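Local coordinates for disulfide isomerase DsbG N-terminal domain-containing protein (Helicobacter pylori, PDB 3TDG), which is a thioredoxin-fold oxidoreductase of the DsbG family that probably acts as a reductase in thiol-disulfide exchange, at residues Thr43-Arg48 / Glu67-Lys72; Leu55-Asp60 / Ser98-Leu103; Ala133-Glu138 / Thr239-Thr244. All coordinates share one frame; numbering follows the deposited sequence.

Interaction 1. Residues Thr43-Arg48 / Glu67-Lys72; sequences TNKKVR and EDPDTK
Arg48 and Glu67 meet through backbones and charged ends, a case of a strand pair joined through main chain and side chains alike. They form an antiparallel hydrogen-bonded pair: Glu67 N gives to Arg48 O at 2.8 Å, and Arg48 N returns a longer bond to Glu67 O. The side chains join in a salt bridge. A bend in the arginine chain at chi3 (59°) brings Arg48 NE to Glu67 OE1 at 3.2 Å, while NH2 makes weak bonds to both carboxylate oxygens. With the guanidinium and carboxylate planes 75° apart, OE1 is met by NE from above the carboxylate plane.

Where the strands part, Lys45 reaches across the turn. Lys45 NZ binds the syn lone pair of Asp68 OD2 at 2.7 Å and lies 3.5 Å from Asp70 OD1, joining both acids in one network; CB rests by the Pro69 ring. Asp70 N gives Asp68 OD1 an Asx turn at 2.7 Å and Thr71 N widens it to an Asx motif, consistent with holding the carboxylate for Lys45. Thr43 OG1 accepts from Lys45 N in an ST turn. The contact lies where helix 33-43 passes into strand 48-54, beside the 62-67 to 74-79 connection, Val47 packing on Ile39.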
ATOM      1  N   THR A  43      20.447   7.461 -14.945  1.00 37.97           N
ATOM      2  CA  THR A  43      19.114   7.885 -14.499  1.00 38.02           C
ATOM      3  C   THR A  43      18.664   9.180 -15.145  1.00 38.44           C
ATOM      4  O   THR A  43      17.493   9.531 -15.078  1.00 38.27           O
ATOM      5  CB  THR A  43      19.056   8.127 -12.971  1.00 37.52           C
ATOM      6  OG1 THR A  43      19.860   9.268 -12.644  1.00 38.07           O
ATOM      7  CG2 THR A  43      19.533   6.923 -12.221  1.00 35.29           C
ATOM      8  N   ASN A  44      19.609   9.890 -15.752  1.00 39.12           N
ATOM      9  CA  ASN A  44      19.428  11.278 -16.147  1.00 40.06           C
ATOM     10  C   ASN A  44      18.961  12.194 -15.001  1.00 41.03           C
ATOM     11  O   ASN A  44      18.229  13.159 -15.221  1.00 40.12           O
ATOM     12  CB  ASN A  44      18.521  11.429 -17.377  1.00 39.89           C
ATOM     13  CG  ASN A  44      18.637  12.810 -17.992  1.00 40.28           C
ATOM     14  OD1 ASN A  44      19.736  13.338 -18.121  1.00 41.71           O
ATOM     15  ND2 ASN A  44      17.513  13.419 -18.317  1.00 40.33           N
ATOM     16  N   LYS A  45      19.384  11.871 -13.779  1.00 41.99           N
ATOM     17  CA  LYS A  45      19.194  12.765 -12.638  1.00 42.57           C
ATOM     18  C   LYS A  45      20.557  13.208 -12.133  1.00 42.69           C
ATOM     19  O   LYS A  45      21.420  12.372 -11.824  1.00 42.37           O
ATOM     20  CB  LYS A  45      18.426  12.076 -11.512  1.00 42.89           C
ATOM     21  CG  LYS A  45      16.952  11.917 -11.768  1.00 43.83           C
ATOM     22  CD  LYS A  45      16.323  11.083 -10.671  1.00 46.74           C
ATOM     23  CE  LYS A  45      14.864  10.823 -10.966  1.00 47.15           C
ATOM     24  NZ  LYS A  45      14.033  10.880  -9.749  1.00 48.46           N
ATOM     25  N   LYS A  46      20.752  14.519 -12.070  1.00 42.69           N
ATOM     26  CA  LYS A  46      21.956  15.088 -11.473  1.00 43.55           C
ATOM     27  C   LYS A  46      21.686  15.355  -9.992  1.00 43.25           C
ATOM     28  O   LYS A  46      20.981  16.310  -9.655  1.00 43.53           O
ATOM     29  CB  LYS A  46      22.369  16.386 -12.181  1.00 44.16           C
ATOM     30  CG  LYS A  46      23.664  16.997 -11.632  1.00 46.19           C
ATOM     31  CD  LYS A  46      23.866  18.413 -12.136  1.00 50.28           C
ATOM     32  CE  LYS A  46      25.244  18.916 -11.784  1.00 52.11           C
ATOM     33  NZ  LYS A  46      25.274  20.395 -12.016  1.00 56.03           N
ATOM     34  N   VAL A  47      22.241  14.502  -9.126  1.00 43.11           N
ATOM     35  CA  VAL A  47      21.985  14.569  -7.674  1.00 43.06           C
ATOM     36  C   VAL A  47      22.881  15.610  -7.022  1.00 43.97           C
ATOM     37  O   VAL A  47      23.964  15.905  -7.518  1.00 44.39           O
ATOM     38  CB  VAL A  47      22.190  13.186  -6.957  1.00 42.86           C
ATOM     39  CG1 VAL A  47      21.290  12.116  -7.556  1.00 40.90           C
ATOM     40  CG2 VAL A  47      23.653  12.743  -6.990  1.00 41.11           C
ATOM     41  N   ARG A  48      22.429  16.158  -5.904  1.00 44.82           N
ATOM     42  CA  ARG A  48      23.250  17.062  -5.117  1.00 45.82           C
ATOM     43  C   ARG A  48      23.725  16.332  -3.865  1.00 45.79           C
ATOM     44  O   ARG A  48      22.916  15.728  -3.172  1.00 45.95           O
ATOM     45  CB  ARG A  48      22.425  18.300  -4.742  1.00 45.88           C
ATOM     46  CG  ARG A  48      23.245  19.438  -4.144  1.00 48.72           C
ATOM     47  CD  ARG A  48      22.453  20.753  -4.160  1.00 52.55           C
ATOM     48  NE  ARG A  48      21.207  20.635  -3.401  1.00 54.85           N
ATOM     49  CZ  ARG A  48      21.086  20.859  -2.091  1.00 57.40           C
ATOM     50  NH1 ARG A  48      22.137  21.234  -1.359  1.00 58.37           N
ATOM     51  NH2 ARG A  48      19.903  20.709  -1.504  1.00 57.86           N
ATOM     52  N   GLU A  67      20.458  14.514  -2.614  1.00 39.59           N
ATOM     53  CA  GLU A  67      19.124  15.034  -2.864  1.00 40.57           C
ATOM     54  C   GLU A  67      18.727  14.718  -4.297  1.00 40.63           C
ATOM     55  O   GLU A  67      19.464  15.036  -5.216  1.00 40.24           O
ATOM     56  CB  GLU A  67      19.112  16.547  -2.679  1.00 41.15           C
ATOM     57  CG  GLU A  67      17.733  17.165  -2.849  1.00 43.48           C
ATOM     58  CD  GLU A  67      17.809  18.670  -3.017  1.00 48.97           C
ATOM     59  OE1 GLU A  67      18.470  19.140  -3.975  1.00 49.66           O
ATOM     60  OE2 GLU A  67      17.215  19.379  -2.178  1.00 52.33           O
ATOM     61  N   ASP A  68      17.581  14.070  -4.479  1.00 41.24           N
ATOM     62  CA  ASP A  68      17.039  13.808  -5.815  1.00 42.04           C
ATOM     63  C   ASP A  68      16.568  15.168  -6.400  1.00 42.57           C
ATOM     64  O   ASP A  68      15.806  15.868  -5.760  1.00 42.39           O
ATOM     65  CB  ASP A  68      15.885  12.807  -5.686  1.00 42.32           C
ATOM     66  CG  ASP A  68      15.195  12.497  -7.021  1.00 43.37           C
ATOM     67  OD1 ASP A  68      14.915  13.423  -7.807  1.00 44.03           O
ATOM     68  OD2 ASP A  68      14.905  11.315  -7.262  1.00 44.22           O
ATOM     69  N   PRO A  69      17.045  15.561  -7.601  1.00 43.17           N
ATOM     70  CA  PRO A  69      16.674  16.917  -8.059  1.00 43.55           C
ATOM     71  C   PRO A  69      15.202  17.066  -8.464  1.00 43.72           C
ATOM     72  O   PRO A  69      14.731  18.178  -8.603  1.00 44.36           O
ATOM     73  CB  PRO A  69      17.594  17.133  -9.263  1.00 43.13           C
ATOM     74  CG  PRO A  69      17.688  15.725  -9.863  1.00 43.82           C
ATOM     75  CD  PRO A  69      17.818  14.831  -8.628  1.00 43.00           C
ATOM     76  N   ASP A  70      14.485  15.958  -8.641  1.00 44.87           N
ATOM     77  CA  ASP A  70      13.069  16.010  -9.026  1.00 45.97           C
ATOM     78  C   ASP A  70      12.136  16.019  -7.809  1.00 46.02           C
ATOM     79  O   ASP A  70      11.294  16.906  -7.680  1.00 46.55           O
ATOM     80  CB  ASP A  70      12.702  14.854  -9.974  1.00 46.69           C
ATOM     81  CG  ASP A  70      13.566  14.827 -11.245  1.00 48.79           C
ATOM     82  OD1 ASP A  70      13.843  13.727 -11.771  1.00 53.65           O
ATOM     83  OD2 ASP A  70      13.969  15.902 -11.716  1.00 50.64           O
ATOM     84  N   THR A  71      12.299  15.039  -6.920  1.00 45.04           N
ATOM     85  CA  THR A  71      11.424  14.879  -5.763  1.00 44.29           C
ATOM     86  C   THR A  71      11.897  15.675  -4.547  1.00 43.84           C
ATOM     87  O   THR A  71      11.124  15.892  -3.610  1.00 44.07           O
ATOM     88  CB  THR A  71      11.350  13.405  -5.357  1.00 44.55           C
ATOM     89  OG1 THR A  71      12.671  12.947  -5.030  1.00 43.54           O
ATOM     90  CG2 THR A  71      10.735  12.529  -6.497  1.00 44.16           C
ATOM     91  N   LYS A  72      13.165  16.092  -4.568  1.00 42.95           N
ATOM     92  CA  LYS A  72      13.854  16.700  -3.414  1.00 42.78           C
ATOM     93  C   LYS A  72      14.014  15.728  -2.219  1.00 41.74           C
ATOM     94  O   LYS A  72      14.481  16.135  -1.155  1.00 41.54           O
ATOM     95  CB  LYS A  72      13.203  18.030  -2.962  1.00 43.54           C
ATOM     96  CG  LYS A  72      12.894  19.031  -4.084  1.00 45.62           C
ATOM     97  CD  LYS A  72      14.161  19.471  -4.778  1.00 48.56           C
ATOM     98  CE  LYS A  72      13.839  20.384  -5.946  1.00 52.32           C
ATOM     99  NZ  LYS A  72      15.050  20.499  -6.792  1.00 53.95           N
TER

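Interaction 2. Residues Leu55-Asp60 / Ser98-Leu103; sequences LKSSQD and SDDVQL
Asp100, in the first turn of helix 98-129, points its carboxylate at the backbone of Lys56 and so ties a helix to a loop through one buried acid. The polar part of the contact centres on that group. Lys56 N donates to the syn lone pair of Asp100 OD1 at 2.9 Å, with an N-H...O angle of 153°. The second oxygen, OD2, lies towards Ser57, but the model is too tight there for a further bond to be more than doubtful. The donating backbone belongs to a type I beta turn from Leu55 to Ser58. Ser57 OG finds its partner in Ser95 OG, on the short strand 93-95 that precedes the helix.

Any attraction between charges is probably looser. Lys56 NZ stays 4.3 Å from Asp99 OD1, beyond a salt bridge, and Lys56 CE comes nearer this oxygen, at 3.4 Å. Lys56 CG, anti to the carbonyl carbon (chi1 -52°), lies 3.3 Å from Asp100 OD1, and the bend at chi2 turns the rest of the chain over to Asp99.

Apolar contact is slight: Leu55 CD2 meets Leu103 CD2 at 4.2 Å. Nearby, Ser57 and Ser58 pack on Leu85 of the second subunit. A carboxylate largely withdrawn from solvent is thus met by a main-chain N-H rather than by the ammonium of the same lysine, so the link probably depends more on the shape of the turn than on paired charges.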
ATOM      1  N   LEU A  55      32.671   4.962   7.491  1.00 55.55           N
ATOM      2  CA  LEU A  55      32.213   3.791   8.217  1.00 56.56           C
ATOM      3  C   LEU A  55      33.362   3.090   8.917  1.00 57.57           C
ATOM      4  O   LEU A  55      34.379   2.832   8.329  1.00 57.62           O
ATOM      5  CB  LEU A  55      31.550   2.802   7.291  1.00 56.32           C
ATOM      6  CG  LEU A  55      30.361   3.190   6.442  1.00 55.87           C
ATOM      7  CD1 LEU A  55      30.018   2.024   5.596  1.00 55.33           C
ATOM      8  CD2 LEU A  55      29.226   3.566   7.292  1.00 54.66           C
ATOM      9  N   LYS A  56      33.179   2.787  10.187  1.00 58.46           N
ATOM     10  CA  LYS A  56      34.192   2.112  10.960  1.00 59.17           C
ATOM     11  C   LYS A  56      34.454   0.792  10.314  1.00 59.60           C
ATOM     12  O   LYS A  56      35.510   0.220  10.411  1.00 59.49           O
ATOM     13  CB  LYS A  56      33.680   1.830  12.358  1.00 59.51           C
ATOM     14  CG  LYS A  56      33.111   3.000  13.086  1.00 60.83           C
ATOM     15  CD  LYS A  56      34.184   3.773  13.787  1.00 63.18           C
ATOM     16  CE  LYS A  56      33.639   4.553  14.957  1.00 64.86           C
ATOM     17  NZ  LYS A  56      34.454   5.749  15.235  1.00 65.44           N
ATOM     18  N   SER A  57      33.441   0.319   9.635  1.00 59.68           N
ATOM     19  CA  SER A  57      33.351  -1.044   9.241  1.00 60.19           C
ATOM     20  C   SER A  57      34.025  -1.336   7.892  1.00 60.38           C
ATOM     21  O   SER A  57      34.289  -2.474   7.553  1.00 60.41           O
ATOM     22  CB  SER A  57      31.881  -1.398   9.249  1.00 60.07           C
ATOM     23  OG  SER A  57      31.711  -2.692   8.815  1.00 60.91           O
ATOM     24  N   SER A  58      34.333  -0.299   7.140  1.00 60.75           N
ATOM     25  CA  SER A  58      35.050  -0.471   5.900  1.00 61.52           C
ATOM     26  C   SER A  58      35.959   0.681   5.595  1.00 61.84           C
ATOM     27  O   SER A  58      35.687   1.791   5.945  1.00 62.26           O
ATOM     28  CB  SER A  58      34.090  -0.612   4.751  1.00 61.28           C
ATOM     29  OG  SER A  58      34.788  -0.463   3.550  1.00 61.65           O
ATOM     30  N   GLN A  59      37.040   0.423   4.903  1.00 62.61           N
ATOM     31  CA  GLN A  59      37.939   1.495   4.556  1.00 63.45           C
ATOM     32  C   GLN A  59      37.622   2.082   3.199  1.00 63.10           C
ATOM     33  O   GLN A  59      37.904   3.220   2.949  1.00 63.29           O
ATOM     34  CB  GLN A  59      39.384   1.011   4.569  1.00 63.82           C
ATOM     35  CG  GLN A  59      39.948   0.741   5.939  1.00 66.20           C
ATOM     36  CD  GLN A  59      40.539   1.980   6.584  1.00 70.38           C
ATOM     37  OE1 GLN A  59      39.939   3.053   6.561  1.00 71.68           O
ATOM     38  NE2 GLN A  59      41.716   1.833   7.174  1.00 70.91           N
ATOM     39  N   ASP A  60      37.059   1.297   2.305  1.00 62.82           N
ATOM     40  CA  ASP A  60      36.746   1.833   0.998  1.00 62.34           C
ATOM     41  C   ASP A  60      35.361   2.493   0.940  1.00 61.38           C
ATOM     42  O   ASP A  60      35.144   3.395   0.187  1.00 61.60           O
ATOM     43  CB  ASP A  60      36.883   0.764  -0.076  1.00 62.74           C
ATOM     44  CG  ASP A  60      36.542   1.276  -1.469  1.00 64.41           C
ATOM     45  OD1 ASP A  60      37.211   2.183  -1.957  1.00 66.06           O
ATOM     46  OD2 ASP A  60      35.608   0.759  -2.085  1.00 65.41           O
ATOM     47  N   SER A  98      28.869  -1.480  16.123  1.00 52.97           N
ATOM     48  CA  SER A  98      27.645  -0.842  16.612  1.00 52.90           C
ATOM     49  C   SER A  98      27.500   0.653  16.232  1.00 52.13           C
ATOM     50  O   SER A  98      26.377   1.146  16.073  1.00 52.33           O
ATOM     51  CB  SER A  98      27.530  -1.011  18.130  1.00 52.81           C
ATOM     52  OG  SER A  98      26.218  -0.666  18.558  1.00 55.28           O
ATOM     53  N   ASP A  99      28.619   1.360  16.096  1.00 51.52           N
ATOM     54  CA  ASP A  99      28.604   2.764  15.680  1.00 51.34           C
ATOM     55  C   ASP A  99      28.044   2.942  14.256  1.00 50.49           C
ATOM     56  O   ASP A  99      27.333   3.908  13.978  1.00 50.16           O
ATOM     57  CB  ASP A  99      30.006   3.376  15.755  1.00 51.68           C
ATOM     58  CG  ASP A  99      30.512   3.563  17.195  1.00 54.37           C
ATOM     59  OD1 ASP A  99      31.716   3.316  17.425  1.00 56.48           O
ATOM     60  OD2 ASP A  99      29.732   3.969  18.087  1.00 55.63           O
ATOM     61  N   ASP A 100      28.378   2.016  13.366  1.00 49.56           N
ATOM     62  CA  ASP A 100      27.891   2.072  11.979  1.00 49.19           C
ATOM     63  C   ASP A 100      26.390   1.800  11.903  1.00 48.52           C
ATOM     64  O   ASP A 100      25.671   2.527  11.213  1.00 47.89           O
ATOM     65  CB  ASP A 100      28.654   1.098  11.083  1.00 48.86           C
ATOM     66  CG  ASP A 100      30.086   1.557  10.784  1.00 50.07           C
ATOM     67  OD1 ASP A 100      30.467   2.710  11.104  1.00 51.88           O
ATOM     68  OD2 ASP A 100      30.834   0.749  10.191  1.00 50.26           O
ATOM     69  N   VAL A 101      25.939   0.762  12.623  1.00 47.78           N
ATOM     70  CA  VAL A 101      24.512   0.422  12.775  1.00 47.24           C
ATOM     71  C   VAL A 101      23.735   1.642  13.265  1.00 47.56           C
ATOM     72  O   VAL A 101      22.630   1.948  12.765  1.00 46.68           O
ATOM     73  CB  VAL A 101      24.292  -0.788  13.756  1.00 47.50           C
ATOM     74  CG1 VAL A 101      22.801  -1.029  14.024  1.00 46.81           C
ATOM     75  CG2 VAL A 101      24.958  -2.049  13.224  1.00 46.03           C
ATOM     76  N   GLN A 102      24.338   2.340  14.230  1.00 47.59           N
ATOM     77  CA  GLN A 102      23.756   3.540  14.808  1.00 47.92           C
ATOM     78  C   GLN A 102      23.732   4.701  13.803  1.00 47.36           C
ATOM     79  O   GLN A 102      22.700   5.361  13.646  1.00 46.76           O
ATOM     80  CB  GLN A 102      24.509   3.958  16.073  1.00 48.18           C
ATOM     81  CG  GLN A 102      24.412   5.448  16.351  1.00 51.44           C
ATOM     82  CD  GLN A 102      24.723   5.819  17.775  1.00 57.01           C
ATOM     83  OE1 GLN A 102      25.848   5.605  18.266  1.00 59.55           O
ATOM     84  NE2 GLN A 102      23.732   6.395  18.456  1.00 56.69           N
ATOM     85  N   LEU A 103      24.876   4.960  13.164  1.00 46.23           N
ATOM     86  CA  LEU A 103      24.970   6.003  12.136  1.00 45.78           C
ATOM     87  C   LEU A 103      23.876   5.835  11.075  1.00 44.84           C
ATOM     88  O   LEU A 103      23.157   6.786  10.770  1.00 45.12           O
ATOM     89  CB  LEU A 103      26.338   5.997  11.463  1.00 45.43           C
ATOM     90  CG  LEU A 103      26.481   6.968  10.267  1.00 46.84           C
ATOM     91  CD1 LEU A 103      26.347   8.423  10.690  1.00 44.98           C
ATOM     92  CD2 LEU A 103      27.820   6.739   9.578  1.00 47.60           C
TER

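Interaction 3. Residues Ala133-Glu138 / Thr239-Thr244; sequences ADYAIE and TKVENT. With FMT (formic acid), chain C.
Helix 235-249 of the thioredoxin-fold part of the chain packs against the turn that leads into edge strand 137-139, and Tyr135 is the side chain that fills the junction. Thr244 CG2 sits 3.8 Å from the centroid of the Tyr135 ring, over the centre of one face, in a CH-pi contact. The phenol end runs on to Val241, whose CG2 lies 3.6 Å from Tyr135 OH; this hydroxyl is hydrogen-bonded to Val182 O, so the ring also ties the turn to strand 177-182. That strand pairs with 137-139 in the mixed sheet of the fold, and helix 188-206 closes over the same region, Val241 packing on its Ala194 and Gln198.

Thr244 is itself fixed by its helix. Its OG1, beside the backbone N (chi1 -53°), donates to Lys240 O at 2.7 Å, and Thr244 N reaches that carbonyl from the opposite face of its plane. At the more open margin Lys240, its chain extended, forms a salt bridge with Asp134, Lys240 NZ lying 2.7 Å from Asp134 OD2, on its syn side, and 2.8 Å from OD1. Farther along, Glu138 N donates to O2 of a bound formic acid molecule, probably from the crystallisation liquor.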
ATOM      1  N   ALA A 133      -9.485  27.758 -11.067  1.00 40.07           N
ATOM      2  CA  ALA A 133      -8.715  29.004 -11.070  1.00 39.36           C
ATOM      3  C   ALA A 133      -9.465  30.240 -10.579  1.00 39.24           C
ATOM      4  O   ALA A 133      -8.845  31.195 -10.078  1.00 39.45           O
ATOM      5  CB  ALA A 133      -8.149  29.245 -12.455  1.00 39.52           C
ATOM      6  N   ASP A 134     -10.786  30.246 -10.741  1.00 38.72           N
ATOM      7  CA  ASP A 134     -11.598  31.367 -10.273  1.00 39.36           C
ATOM      8  C   ASP A 134     -12.110  31.166  -8.826  1.00 38.51           C
ATOM      9  O   ASP A 134     -12.751  32.050  -8.274  1.00 38.11           O
ATOM     10  CB  ASP A 134     -12.793  31.587 -11.219  1.00 39.80           C
ATOM     11  CG  ASP A 134     -13.679  30.365 -11.338  1.00 41.98           C
ATOM     12  OD1 ASP A 134     -14.905  30.536 -11.496  1.00 46.34           O
ATOM     13  OD2 ASP A 134     -13.179  29.225 -11.253  1.00 45.25           O
ATOM     14  N   TYR A 135     -11.831  30.005  -8.237  1.00 37.80           N
ATOM     15  CA  TYR A 135     -12.445  29.635  -6.967  1.00 36.94           C
ATOM     16  C   TYR A 135     -11.874  30.445  -5.783  1.00 37.59           C
ATOM     17  O   TYR A 135     -12.644  31.023  -4.980  1.00 37.05           O
ATOM     18  CB  TYR A 135     -12.358  28.125  -6.733  1.00 36.00           C
ATOM     19  CG  TYR A 135     -13.265  27.658  -5.618  1.00 35.30           C
ATOM     20  CD1 TYR A 135     -14.543  27.166  -5.899  1.00 34.28           C
ATOM     21  CD2 TYR A 135     -12.862  27.732  -4.284  1.00 34.80           C
ATOM     22  CE1 TYR A 135     -15.386  26.756  -4.908  1.00 34.76           C
ATOM     23  CE2 TYR A 135     -13.710  27.328  -3.256  1.00 33.53           C
ATOM     24  CZ  TYR A 135     -14.968  26.838  -3.576  1.00 35.83           C
ATOM     25  OH  TYR A 135     -15.822  26.410  -2.590  1.00 35.68           O
ATOM     26  N   ALA A 136     -10.542  30.510  -5.684  1.00 36.86           N
ATOM     27  CA  ALA A 136      -9.896  31.221  -4.573  1.00 37.39           C
ATOM     28  C   ALA A 136     -10.126  32.694  -4.719  1.00 38.00           C
ATOM     29  O   ALA A 136     -10.185  33.196  -5.846  1.00 37.49           O
ATOM     30  CB  ALA A 136      -8.379  30.940  -4.524  1.00 37.05           C
ATOM     31  N   ILE A 137     -10.235  33.385  -3.581  1.00 38.96           N
ATOM     32  CA  ILE A 137     -10.365  34.825  -3.563  1.00 41.03           C
ATOM     33  C   ILE A 137      -9.006  35.381  -3.232  1.00 42.70           C
ATOM     34  O   ILE A 137      -8.557  35.303  -2.078  1.00 43.12           O
ATOM     35  CB  ILE A 137     -11.357  35.313  -2.494  1.00 41.01           C
ATOM     36  CG1 ILE A 137     -12.736  34.711  -2.737  1.00 41.52           C
ATOM     37  CG2 ILE A 137     -11.398  36.853  -2.452  1.00 41.24           C
ATOM     38  CD1 ILE A 137     -13.548  34.566  -1.491  1.00 41.75           C
ATOM     39  N   GLU A 138      -8.347  35.938  -4.240  1.00 44.05           N
ATOM     40  CA  GLU A 138      -7.002  36.460  -4.063  1.00 45.86           C
ATOM     41  C   GLU A 138      -7.026  37.947  -3.706  1.00 46.95           C
ATOM     42  O   GLU A 138      -7.531  38.775  -4.463  1.00 46.98           O
ATOM     43  CB  GLU A 138      -6.148  36.191  -5.311  1.00 46.06           C
ATOM     44  CG  GLU A 138      -4.689  36.596  -5.122  1.00 47.93           C
ATOM     45  CD  GLU A 138      -3.779  36.171  -6.262  1.00 50.00           C
ATOM     46  OE1 GLU A 138      -3.681  34.961  -6.574  1.00 52.49           O
ATOM     47  OE2 GLU A 138      -3.122  37.058  -6.826  1.00 53.41           O
ATOM     48  N   THR A 239     -22.900  22.918  -6.521  1.00 51.49           N
ATOM     49  CA  THR A 239     -22.214  21.718  -7.010  1.00 50.20           C
ATOM     50  C   THR A 239     -20.697  21.931  -7.166  1.00 48.88           C
ATOM     51  O   THR A 239     -19.908  21.062  -6.799  1.00 48.70           O
ATOM     52  CB  THR A 239     -22.815  21.239  -8.351  1.00 50.45           C
ATOM     53  OG1 THR A 239     -24.236  21.133  -8.211  1.00 52.61           O
ATOM     54  CG2 THR A 239     -22.247  19.876  -8.761  1.00 50.19           C
ATOM     55  N   LYS A 240     -20.307  23.080  -7.713  1.00 47.14           N
ATOM     56  CA  LYS A 240     -18.901  23.458  -7.822  1.00 46.02           C
ATOM     57  C   LYS A 240     -18.240  23.533  -6.429  1.00 44.98           C
ATOM     58  O   LYS A 240     -17.130  23.015  -6.222  1.00 43.52           O
ATOM     59  CB  LYS A 240     -18.760  24.796  -8.548  1.00 46.00           C
ATOM     60  CG  LYS A 240     -17.335  25.120  -8.893  1.00 46.61           C
ATOM     61  CD  LYS A 240     -17.165  26.541  -9.365  1.00 48.82           C
ATOM     62  CE  LYS A 240     -15.936  26.616 -10.265  1.00 49.56           C
ATOM     63  NZ  LYS A 240     -15.531  28.006 -10.593  1.00 52.25           N
ATOM     64  N   VAL A 241     -18.938  24.169  -5.485  1.00 43.96           N
ATOM     65  CA  VAL A 241     -18.518  24.184  -4.077  1.00 42.56           C
ATOM     66  C   VAL A 241     -18.359  22.763  -3.526  1.00 42.93           C
ATOM     67  O   VAL A 241     -17.326  22.449  -2.912  1.00 41.65           O
ATOM     68  CB  VAL A 241     -19.484  25.018  -3.185  1.00 42.71           C
ATOM     69  CG1 VAL A 241     -19.255  24.738  -1.699  1.00 39.67           C
ATOM     70  CG2 VAL A 241     -19.322  26.513  -3.490  1.00 41.26           C
ATOM     71  N   GLU A 242     -19.374  21.919  -3.731  1.00 43.23           N
ATOM     72  CA  GLU A 242     -19.352  20.550  -3.210  1.00 45.25           C
ATOM     73  C   GLU A 242     -18.185  19.742  -3.775  1.00 44.78           C
ATOM     74  O   GLU A 242     -17.522  19.045  -3.026  1.00 45.28           O
ATOM     75  CB  GLU A 242     -20.692  19.816  -3.429  1.00 45.77           C
ATOM     76  CG  GLU A 242     -21.835  20.339  -2.537  1.00 50.26           C
ATOM     77  CD  GLU A 242     -23.215  19.754  -2.883  1.00 54.26           C
ATOM     78  OE1 GLU A 242     -24.155  19.966  -2.088  1.00 56.89           O
ATOM     79  OE2 GLU A 242     -23.368  19.095  -3.935  1.00 55.85           O
ATOM     80  N   ASN A 243     -17.934  19.863  -5.081  1.00 44.90           N
ATOM     81  CA  ASN A 243     -16.823  19.162  -5.751  1.00 44.77           C
ATOM     82  C   ASN A 243     -15.451  19.686  -5.353  1.00 43.72           C
ATOM     83  O   ASN A 243     -14.533  18.904  -5.095  1.00 43.18           O
ATOM     84  CB  ASN A 243     -16.962  19.227  -7.288  1.00 45.28           C
ATOM     85  CG  ASN A 243     -18.206  18.488  -7.810  1.00 48.61           C
ATOM     86  OD1 ASN A 243     -18.913  17.801  -7.065  1.00 51.87           O
ATOM     87  ND2 ASN A 243     -18.479  18.643  -9.104  1.00 51.53           N
ATOM     88  N   THR A 244     -15.309  21.011  -5.311  1.00 42.33           N
ATOM     89  CA  THR A 244     -14.048  21.617  -4.916  1.00 41.54           C
ATOM     90  C   THR A 244     -13.678  21.219  -3.468  1.00 41.03           C
ATOM     91  O   THR A 244     -12.528  20.851  -3.187  1.00 40.07           O
ATOM     92  CB  THR A 244     -14.083  23.146  -5.082  1.00 41.45           C
ATOM     93  OG1 THR A 244     -14.498  23.469  -6.413  1.00 41.06           O
ATOM     94  CG2 THR A 244     -12.709  23.768  -4.843  1.00 41.67           C
TER
HETATM   95  C   FMT C 360     -10.136  37.940  -6.344  1.00 46.06           C
HETATM   96  O1  FMT C 360     -11.023  38.565  -6.951  1.00 46.54           O
HETATM   97  O2  FMT C 360     -10.029  36.708  -6.329  1.00 45.12           O

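How the interactions relate
The three contacts show how chemistry follows position in a two-part molecule. Interactions 1 and 2 both belong to the N-terminal part and share strands 48-54 and 62-67: one joins the pair where helix 33-43 leads in, the other fixes the loop between the two strands at the opposite end of the pair, the centres of the two contacts about 26 Å apart. The first is a surface contact rich in charge pairs, whereas the second is partly buried and relies on a carboxylate gripping main chain. Interaction 3, about 54 Å from interaction 2 between centres, lies across the chain's centre, beyond long helix 98-129. More deeply buried, it packs an aromatic ring on a helix and keeps its salt bridge for the margin.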